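Local coordinates for 4-hydroxy-3-methylbut-2-enyl diphosphate reductase (Aquifex aeolicus, PDB 3DNF), which catalyses the reductive conversion of (E)-4-hydroxy-3-methylbut-2-enyl diphosphate into isopentenyl and dimethylallyl diphosphate, the last step of the non-mevalonate isoprenoid pathway, with an iron-sulfur cluster, at residues B[239-242]-B[246-249]; B[212-217]-B[272-277]; B[201-206]-B[259-264]. All blocks are in the same frame, centred on the assembly; numbering follows the deposited sequence.

Interaction 1: B[239-242]-B[246-249]; sequences YHIE and ELQP
Where the edge strand 238-241 of a four-stranded parallel sheet runs out, the loop that follows folds back on it, and Glu246 returns to meet Ile241 and Glu242. The polar part is one carboxylate oxygen on the main chain: Glu242 N donates to Glu246 OE2 over 2.8 Å with an N-H...O angle of 144°, and the nitrogen lies 47° out of the carboxylate plane, so it approaches from above that plane. The same oxygen accepts a second hydrogen bond from Thr243 N, within the turn itself.

Behind the carboxylate the contact is apolar. Glu246 and Ile241 run past each other in opposite directions, with Ile241 CG2 3.6 Å from Glu246 CB. Ile241 holds CG1 between its backbone N and carbonyl carbon (chi1 60°), which leaves CG2 beside the N for Glu246 while the extended CD1 goes on to Leu247. That second pair crosses at about a right angle, CD1 lying 3.8 Å from Leu247 CG, and both residues also touch Val274 of helix 268-281.

Two acidic groups are close here, Glu242 OE1 being 4.5 Å from Glu246 OE2. Glu242 OE2, however, accepts from Lys219 N. Glu246 is thus gripped by two backbone N-H groups and Glu242 by one, whose partial positive charge would be expected to offset part of the repulsion and favour the ionised forms.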
loop_
_atom_site.group_PDB
_atom_site.type_symbol
_atom_site.label_atom_id
_atom_site.label_comp_id
_atom_site.label_asym_id
_atom_site.label_seq_id
_atom_site.Cartn_x
_atom_site.Cartn_y
_atom_site.Cartn_z
ATOM N N TYR B 239 -7.075 25.319 -26.816
ATOM C CA TYR B 239 -8.068 24.835 -27.748
ATOM C C TYR B 239 -7.711 23.411 -28.040
ATOM O O TYR B 239 -6.547 23.104 -28.304
ATOM C CB TYR B 239 -8.063 25.678 -29.021
ATOM C CG TYR B 239 -8.328 27.151 -28.756
ATOM C CD1 TYR B 239 -7.274 28.052 -28.595
ATOM C CD2 TYR B 239 -9.633 27.639 -28.642
ATOM C CE1 TYR B 239 -7.509 29.401 -28.334
ATOM C CE2 TYR B 239 -9.881 28.984 -28.387
ATOM C CZ TYR B 239 -8.815 29.863 -28.235
ATOM O OH TYR B 239 -9.058 31.200 -27.981
ATOM N N HIS B 240 -8.701 22.534 -27.949
ATOM C CA HIS B 240 -8.492 21.150 -28.344
ATOM C C HIS B 240 -8.915 20.945 -29.805
ATOM O O HIS B 240 -9.975 21.417 -30.217
ATOM C CB HIS B 240 -9.245 20.199 -27.407
ATOM C CG HIS B 240 -9.340 18.804 -27.933
ATOM N ND1 HIS B 240 -10.499 18.295 -28.479
ATOM C CD2 HIS B 240 -8.408 17.828 -28.050
ATOM C CE1 HIS B 240 -10.282 17.059 -28.890
ATOM N NE2 HIS B 240 -9.024 16.754 -28.640
ATOM N N ILE B 241 -8.077 20.267 -30.595
ATOM C CA ILE B 241 -8.382 20.010 -32.011
ATOM C C ILE B 241 -7.976 18.592 -32.440
ATOM O O ILE B 241 -7.055 18.014 -31.867
ATOM C CB ILE B 241 -7.720 21.049 -32.969
ATOM C CG1 ILE B 241 -6.195 21.030 -32.836
ATOM C CG2 ILE B 241 -8.257 22.463 -32.721
ATOM C CD1 ILE B 241 -5.469 21.596 -34.042
ATOM N N GLU B 242 -8.673 18.054 -33.443
ATOM C CA GLU B 242 -8.349 16.746 -34.022
ATOM C C GLU B 242 -7.527 16.882 -35.310
ATOM O O GLU B 242 -6.748 15.987 -35.661
ATOM C CB GLU B 242 -9.626 15.957 -34.300
ATOM C CG GLU B 242 -10.259 15.351 -33.065
ATOM C CD GLU B 242 -11.501 14.538 -33.383
ATOM O OE1 GLU B 242 -12.231 14.901 -34.335
ATOM O OE2 GLU B 242 -11.756 13.540 -32.671
ATOM N N GLU B 246 -9.117 22.637 -38.012
ATOM C CA GLU B 246 -9.885 23.297 -36.960
ATOM C C GLU B 246 -9.241 24.583 -36.434
ATOM O O GLU B 246 -9.919 25.404 -35.807
ATOM C CB GLU B 246 -10.163 22.319 -35.824
ATOM C CG GLU B 246 -10.926 21.086 -36.271
ATOM C CD GLU B 246 -11.003 20.027 -35.198
ATOM O OE1 GLU B 246 -11.568 20.296 -34.117
ATOM O OE2 GLU B 246 -10.503 18.915 -35.441
ATOM N N LEU B 247 -7.947 24.759 -36.706
ATOM C CA LEU B 247 -7.201 25.951 -36.289
ATOM C C LEU B 247 -7.796 27.241 -36.849
ATOM O O LEU B 247 -7.641 27.548 -38.037
ATOM C CB LEU B 247 -5.727 25.846 -36.699
ATOM C CG LEU B 247 -4.846 24.848 -35.947
ATOM C CD1 LEU B 247 -3.541 24.572 -36.702
ATOM C CD2 LEU B 247 -4.568 25.325 -34.518
ATOM N N GLN B 248 -8.475 27.988 -35.985
ATOM C CA GLN B 248 -9.099 29.249 -36.379
ATOM C C GLN B 248 -8.051 30.351 -36.401
ATOM O O GLN B 248 -7.364 30.561 -35.398
ATOM C CB GLN B 248 -10.229 29.622 -35.420
ATOM C CG GLN B 248 -11.407 28.656 -35.431
ATOM C CD GLN B 248 -12.435 28.967 -34.358
ATOM O OE1 GLN B 248 -13.031 28.061 -33.773
ATOM N NE2 GLN B 248 -12.646 30.251 -34.089
ATOM N N PRO B 249 -7.920 31.056 -37.544
ATOM C CA PRO B 249 -6.977 32.178 -37.650
ATOM C C PRO B 249 -7.176 33.186 -36.519
ATOM O O PRO B 249 -6.217 33.838 -36.092
ATOM C CB PRO B 249 -7.341 32.813 -38.996
ATOM C CG PRO B 249 -7.914 31.693 -39.790
ATOM C CD PRO B 249 -8.658 30.840 -38.803
#

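Interaction 2: B[212-217]-B[272-277]; sequences VMIIIG and EQVKSR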
loop_
_atom_site.group_PDB
_atom_site.type_symbol
_atom_site.label_atom_id
_atom_site.label_comp_id
_atom_site.label_asym_id
_atom_site.label_seq_id
_atom_site.Cartn_x
_atom_site.Cartn_y
_atom_site.Cartn_z
ATOM N N VAL B 212 -1.059 31.035 -26.444
ATOM C CA VAL B 212 -2.101 30.067 -26.781
ATOM C C VAL B 212 -1.538 28.668 -26.666
ATOM O O VAL B 212 -0.388 28.425 -27.035
ATOM C CB VAL B 212 -2.686 30.290 -28.212
ATOM C CG1 VAL B 212 -1.584 30.625 -29.216
ATOM C CG2 VAL B 212 -3.484 29.069 -28.698
ATOM N N MET B 213 -2.364 27.776 -26.125
ATOM C CA MET B 213 -2.075 26.354 -26.049
ATOM C C MET B 213 -2.964 25.589 -27.024
ATOM O O MET B 213 -4.186 25.752 -27.020
ATOM C CB MET B 213 -2.293 25.854 -24.615
ATOM C CG MET B 213 -1.080 25.999 -23.706
ATOM S SD MET B 213 0.380 25.100 -24.326
ATOM C CE MET B 213 -0.057 23.369 -24.118
ATOM N N ILE B 214 -2.336 24.768 -27.866
ATOM C CA ILE B 214 -3.037 23.829 -28.752
ATOM C C ILE B 214 -2.827 22.391 -28.283
ATOM O O ILE B 214 -1.691 21.937 -28.148
ATOM C CB ILE B 214 -2.568 23.953 -30.237
ATOM C CG1 ILE B 214 -2.664 25.402 -30.744
ATOM C CG2 ILE B 214 -3.334 22.964 -31.144
ATOM C CD1 ILE B 214 -4.068 26.053 -30.667
ATOM N N ILE B 215 -3.930 21.689 -28.032
ATOM C CA ILE B 215 -3.910 20.286 -27.616
ATOM C C ILE B 215 -4.531 19.437 -28.729
ATOM O O ILE B 215 -5.699 19.631 -29.100
ATOM C CB ILE B 215 -4.654 20.069 -26.252
ATOM C CG1 ILE B 215 -4.013 20.892 -25.105
ATOM C CG2 ILE B 215 -4.789 18.580 -25.917
ATOM C CD1 ILE B 215 -2.530 20.622 -24.827
ATOM N N ILE B 216 -3.740 18.520 -29.281
ATOM C CA ILE B 216 -4.181 17.712 -30.416
ATOM C C ILE B 216 -4.557 16.287 -29.962
ATOM O O ILE B 216 -3.909 15.707 -29.086
ATOM C CB ILE B 216 -3.105 17.662 -31.538
ATOM C CG1 ILE B 216 -2.638 19.061 -31.917
ATOM C CG2 ILE B 216 -3.652 16.943 -32.786
ATOM C CD1 ILE B 216 -1.256 19.074 -32.546
ATOM N N GLY B 217 -5.620 15.739 -30.555
ATOM C CA GLY B 217 -6.023 14.367 -30.283
ATOM C C GLY B 217 -7.475 14.101 -30.585
ATOM O O GLY B 217 -8.279 15.036 -30.704
ATOM N N GLU B 272 3.132 18.044 -36.835
ATOM C CA GLU B 272 3.799 18.892 -37.837
ATOM C C GLU B 272 2.814 19.599 -38.758
ATOM O O GLU B 272 3.046 20.748 -39.149
ATOM C CB GLU B 272 4.816 18.090 -38.658
ATOM C CG GLU B 272 5.976 17.510 -37.831
ATOM C CD GLU B 272 6.712 18.567 -37.002
ATOM O OE1 GLU B 272 7.055 19.624 -37.563
ATOM O OE2 GLU B 272 6.934 18.335 -35.790
ATOM N N GLN B 273 1.724 18.914 -39.101
ATOM C CA GLN B 273 0.648 19.501 -39.895
ATOM C C GLN B 273 0.060 20.709 -39.178
ATOM O O GLN B 273 -0.184 21.746 -39.793
ATOM C CB GLN B 273 -0.455 18.480 -40.163
ATOM C CG GLN B 273 -0.136 17.488 -41.267
ATOM C CD GLN B 273 -1.359 16.754 -41.781
ATOM O OE1 GLN B 273 -1.319 16.167 -42.859
ATOM N NE2 GLN B 273 -2.449 16.775 -41.014
ATOM N N VAL B 274 -0.155 20.558 -37.873
ATOM C CA VAL B 274 -0.665 21.632 -37.029
ATOM C C VAL B 274 0.341 22.795 -36.910
ATOM O O VAL B 274 -0.026 23.964 -37.096
ATOM C CB VAL B 274 -1.099 21.087 -35.645
ATOM C CG1 VAL B 274 -1.386 22.233 -34.651
ATOM C CG2 VAL B 274 -2.320 20.189 -35.809
ATOM N N LYS B 275 1.601 22.458 -36.632
ATOM C CA LYS B 275 2.674 23.440 -36.503
ATOM C C LYS B 275 2.818 24.312 -37.750
ATOM O O LYS B 275 2.887 25.535 -37.643
ATOM C CB LYS B 275 4.008 22.757 -36.169
ATOM C CG LYS B 275 5.217 23.690 -36.112
ATOM C CD LYS B 275 6.458 22.933 -35.693
ATOM C CE LYS B 275 7.660 23.840 -35.696
ATOM N NZ LYS B 275 8.552 23.481 -34.565
ATOM N N SER B 276 2.864 23.698 -38.928
ATOM C CA SER B 276 3.081 24.497 -40.134
ATOM C C SER B 276 1.823 25.211 -40.641
ATOM O O SER B 276 1.920 26.142 -41.441
ATOM C CB SER B 276 3.783 23.700 -41.239
ATOM O OG SER B 276 3.287 22.389 -41.333
ATOM N N ARG B 277 0.651 24.789 -40.167
ATOM C CA ARG B 277 -0.579 25.547 -40.426
ATOM C C ARG B 277 -0.604 26.790 -39.539
ATOM O O ARG B 277 -1.030 27.860 -39.981
ATOM C CB ARG B 277 -1.839 24.665 -40.273
ATOM C CG ARG B 277 -3.212 25.385 -40.219
ATOM C CD ARG B 277 -3.327 26.663 -41.063
ATOM N NE ARG B 277 -3.982 26.480 -42.352
ATOM C CZ ARG B 277 -4.618 27.444 -43.012
ATOM N NH1 ARG B 277 -4.696 28.673 -42.509
ATOM N NH2 ARG B 277 -5.185 27.177 -44.182
#
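Val274 of helix 268-281 and Ile216 of strand 212-216 reach toward each other tip to tip, and this is the tight part of the contact. Ile216 CD1 seats against the valine fork, 3.6 Å from Val274 CG2 and 3.8 Å from Val274 CG1. It gets there because CG1 of Ile216 stands beside the backbone N (chi1 -51°) and the chain then runs on extended. Ile214, two residues earlier on the same face of the strand, is looser: its CG2 comes only to 4.1 Å from Val274 CG1, the two side chains crossing obliquely.

The packing is that of an open alpha/beta sheet, with a helix laid over a central parallel strand and the nearest CA atoms, of Ile216 and Val274, 8.5 Å apart. With an alanine here in place of Val274 both methyls go, which would probably open a gap beside Ile216 CD1 and take from Ile241 and Leu247, which also touch the valine, part of their support.

The helix's outer side contrasts with this apolar core. There the exposed Ser276 bonds back to the preceding turn, its OG donating to Glu272 O at 2.7 Å. Ser276 N, at 3.0 Å, reaches Glu272 O from the other face of the carbonyl plane, so the oxygen carries two donors.

Interaction 3: B[201-206]-B[259-264]; sequences ESVKKL and GISAGA
Val203 CG2 rests on Ser261, 3.6 Å from its CB and 3.7 Å from its OG, and one helical turn further on Leu206 CD2 lies 4.0 Å from Gly259 CA. These two touches carry the contact between helix 195-206 and strand 257-262, and both are van der Waals in character. In Val203 the branch that does the work is the one beside the backbone N, since CG1 takes the position anti to it (chi1 162°).

Leu206 stretches toward the strand with CG anti to its own N (chi1 -165°), and its CD2 settles over bare backbone. Gly259 makes room for this: a CB built on it would stand 3.3 Å from Leu206 CD2, a tight fit, so the lack of a side chain suits the close approach here. The nearest CA atoms, those of Leu206 and Gly259, are 6.7 Å apart.

Outside this shell, Ser202 OG is hydrogen-bonded to Glu8 O, tying the same helix to the chain just past strand 3-6. On the outer side of the helix a salt bridge, its hydrogen bond weak, joins Lys204 NZ to Glu201 OE2 at 3.2 Å. The strand is fixed by backbone hydrogen bonds on both edges, Gly259 and Ser261 to strand 212-216 and Ile260 to Ile5 and Ala7.

The axes of segments 201-206 and 259-262 run nearly antiparallel, at 166°, and come within 9.5 Å. Val203 also packs on Leu227, Ile230 and Ser231 of helix 222-234, so two helices share this face of the sheet. Ile260, whose CB points away from helix 195-206, meets Ile271 and Ile278 of helix 268-281, which places the strand in the middle layer of an alpha/beta/alpha sandwich.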
loop_
_atom_site.group_PDB
_atom_site.type_symbol
_atom_site.label_atom_id
_atom_site.label_comp_id
_atom_site.label_asym_id
_atom_site.label_seq_id
_atom_site.Cartn_x
_atom_site.Cartn_y
_atom_site.Cartn_z
ATOM N N GLU B 201 2.761 16.837 -17.178
ATOM C CA GLU B 201 3.622 17.817 -16.490
ATOM C C GLU B 201 4.327 18.770 -17.453
ATOM O O GLU B 201 4.594 19.927 -17.110
ATOM C CB GLU B 201 4.657 17.114 -15.603
ATOM C CG GLU B 201 4.069 16.217 -14.496
ATOM C CD GLU B 201 2.996 16.899 -13.644
ATOM O OE1 GLU B 201 3.135 18.096 -13.316
ATOM O OE2 GLU B 201 2.008 16.221 -13.291
ATOM N N SER B 202 4.636 18.275 -18.644
ATOM C CA SER B 202 5.198 19.090 -19.709
ATOM C C SER B 202 4.201 20.144 -20.196
ATOM O O SER B 202 4.594 21.265 -20.517
ATOM C CB SER B 202 5.658 18.199 -20.867
ATOM O OG SER B 202 6.233 18.969 -21.915
ATOM N N VAL B 203 2.918 19.779 -20.245
ATOM C CA VAL B 203 1.830 20.729 -20.538
ATOM C C VAL B 203 1.651 21.725 -19.391
ATOM O O VAL B 203 1.482 22.926 -19.626
ATOM C CB VAL B 203 0.508 19.987 -20.855
ATOM C CG1 VAL B 203 -0.696 20.912 -20.733
ATOM C CG2 VAL B 203 0.582 19.389 -22.247
ATOM N N LYS B 204 1.716 21.224 -18.156
ATOM C CA LYS B 204 1.671 22.079 -16.961
ATOM C C LYS B 204 2.722 23.188 -16.989
ATOM O O LYS B 204 2.419 24.335 -16.660
ATOM C CB LYS B 204 1.836 21.261 -15.677
ATOM C CG LYS B 204 0.583 20.548 -15.207
ATOM C CD LYS B 204 0.440 20.631 -13.688
ATOM C CE LYS B 204 -0.690 19.744 -13.165
ATOM N NZ LYS B 204 -0.372 18.296 -13.299
ATOM N N LYS B 205 3.947 22.838 -17.372
ATOM C CA LYS B 205 5.042 23.800 -17.419
ATOM C C LYS B 205 4.925 24.758 -18.610
ATOM O O LYS B 205 5.250 25.946 -18.491
ATOM C CB LYS B 205 6.398 23.090 -17.438
ATOM C CG LYS B 205 6.760 22.375 -16.135
ATOM C CD LYS B 205 8.237 21.938 -16.094
ATOM C CE LYS B 205 8.628 20.981 -17.243
ATOM N NZ LYS B 205 8.118 19.572 -17.123
ATOM N N LEU B 206 4.454 24.254 -19.747
ATOM C CA LEU B 206 4.373 25.078 -20.949
ATOM C C LEU B 206 3.167 26.026 -20.949
ATOM O O LEU B 206 3.284 27.187 -21.375
ATOM C CB LEU B 206 4.413 24.218 -22.220
ATOM C CG LEU B 206 4.686 24.950 -23.546
ATOM C CD1 LEU B 206 5.974 25.777 -23.500
ATOM C CD2 LEU B 206 4.711 23.991 -24.737
ATOM N N GLY B 259 2.110 27.313 -27.816
ATOM C CA GLY B 259 2.411 25.965 -27.340
ATOM C C GLY B 259 1.558 24.886 -27.995
ATOM O O GLY B 259 0.354 25.070 -28.207
ATOM N N ILE B 260 2.189 23.764 -28.334
ATOM C CA ILE B 260 1.480 22.611 -28.895
ATOM C C ILE B 260 1.803 21.349 -28.111
ATOM O O ILE B 260 2.978 21.021 -27.863
ATOM C CB ILE B 260 1.840 22.338 -30.384
ATOM C CG1 ILE B 260 1.540 23.553 -31.268
ATOM C CG2 ILE B 260 1.099 21.103 -30.905
ATOM C CD1 ILE B 260 2.027 23.390 -32.708
ATOM N N SER B 261 0.756 20.633 -27.724
ATOM C CA SER B 261 0.942 19.254 -27.312
ATOM C C SER B 261 -0.091 18.359 -27.952
ATOM O O SER B 261 -0.955 18.819 -28.700
ATOM C CB SER B 261 0.927 19.107 -25.800
ATOM O OG SER B 261 1.507 17.862 -25.450
ATOM N N ALA B 262 0.018 17.068 -27.664
ATOM C CA ALA B 262 -0.862 16.067 -28.260
ATOM C C ALA B 262 -0.999 14.894 -27.328
ATOM O O ALA B 262 -0.064 14.593 -26.578
ATOM C CB ALA B 262 -0.295 15.596 -29.597
ATOM N N GLY B 263 -2.155 14.230 -27.405
ATOM C CA GLY B 263 -2.443 12.992 -26.669
ATOM C C GLY B 263 -1.625 11.795 -27.172
ATOM O O GLY B 263 -0.891 11.894 -28.155
ATOM N N ALA B 264 -1.767 10.675 -26.476
ATOM C CA ALA B 264 -0.961 9.487 -26.709
ATOM C C ALA B 264 -1.216 8.835 -28.065
ATOM O O ALA B 264 -0.436 8.010 -28.501
ATOM C CB ALA B 264 -1.192 8.473 -25.600
#

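All three contacts belong to one parallel sheet, in the order 257-262, 212-216, 238-241. Interactions 1 and 2, centres about 8 Å apart, join through a probable hydrogen bond from Ile241 N to Ile215 O of 2.9 Å. Interactions 2 and 3, about 11 Å between centres, are linked likewise by Ile214 N to Gly259 O at 2.7 Å, and Ile216 also packs on Ile260. Interactions 1 and 3 do not touch. Interaction 2 lies on one face of the sheet, interaction 3 on the other. The side chains of Ser221 and Ser265, predicted to bind substrate, lie about 10 Å and 9 Å from that of Ile216; the iron-sulfur cluster is about 14 Å from the side chain of Ser261.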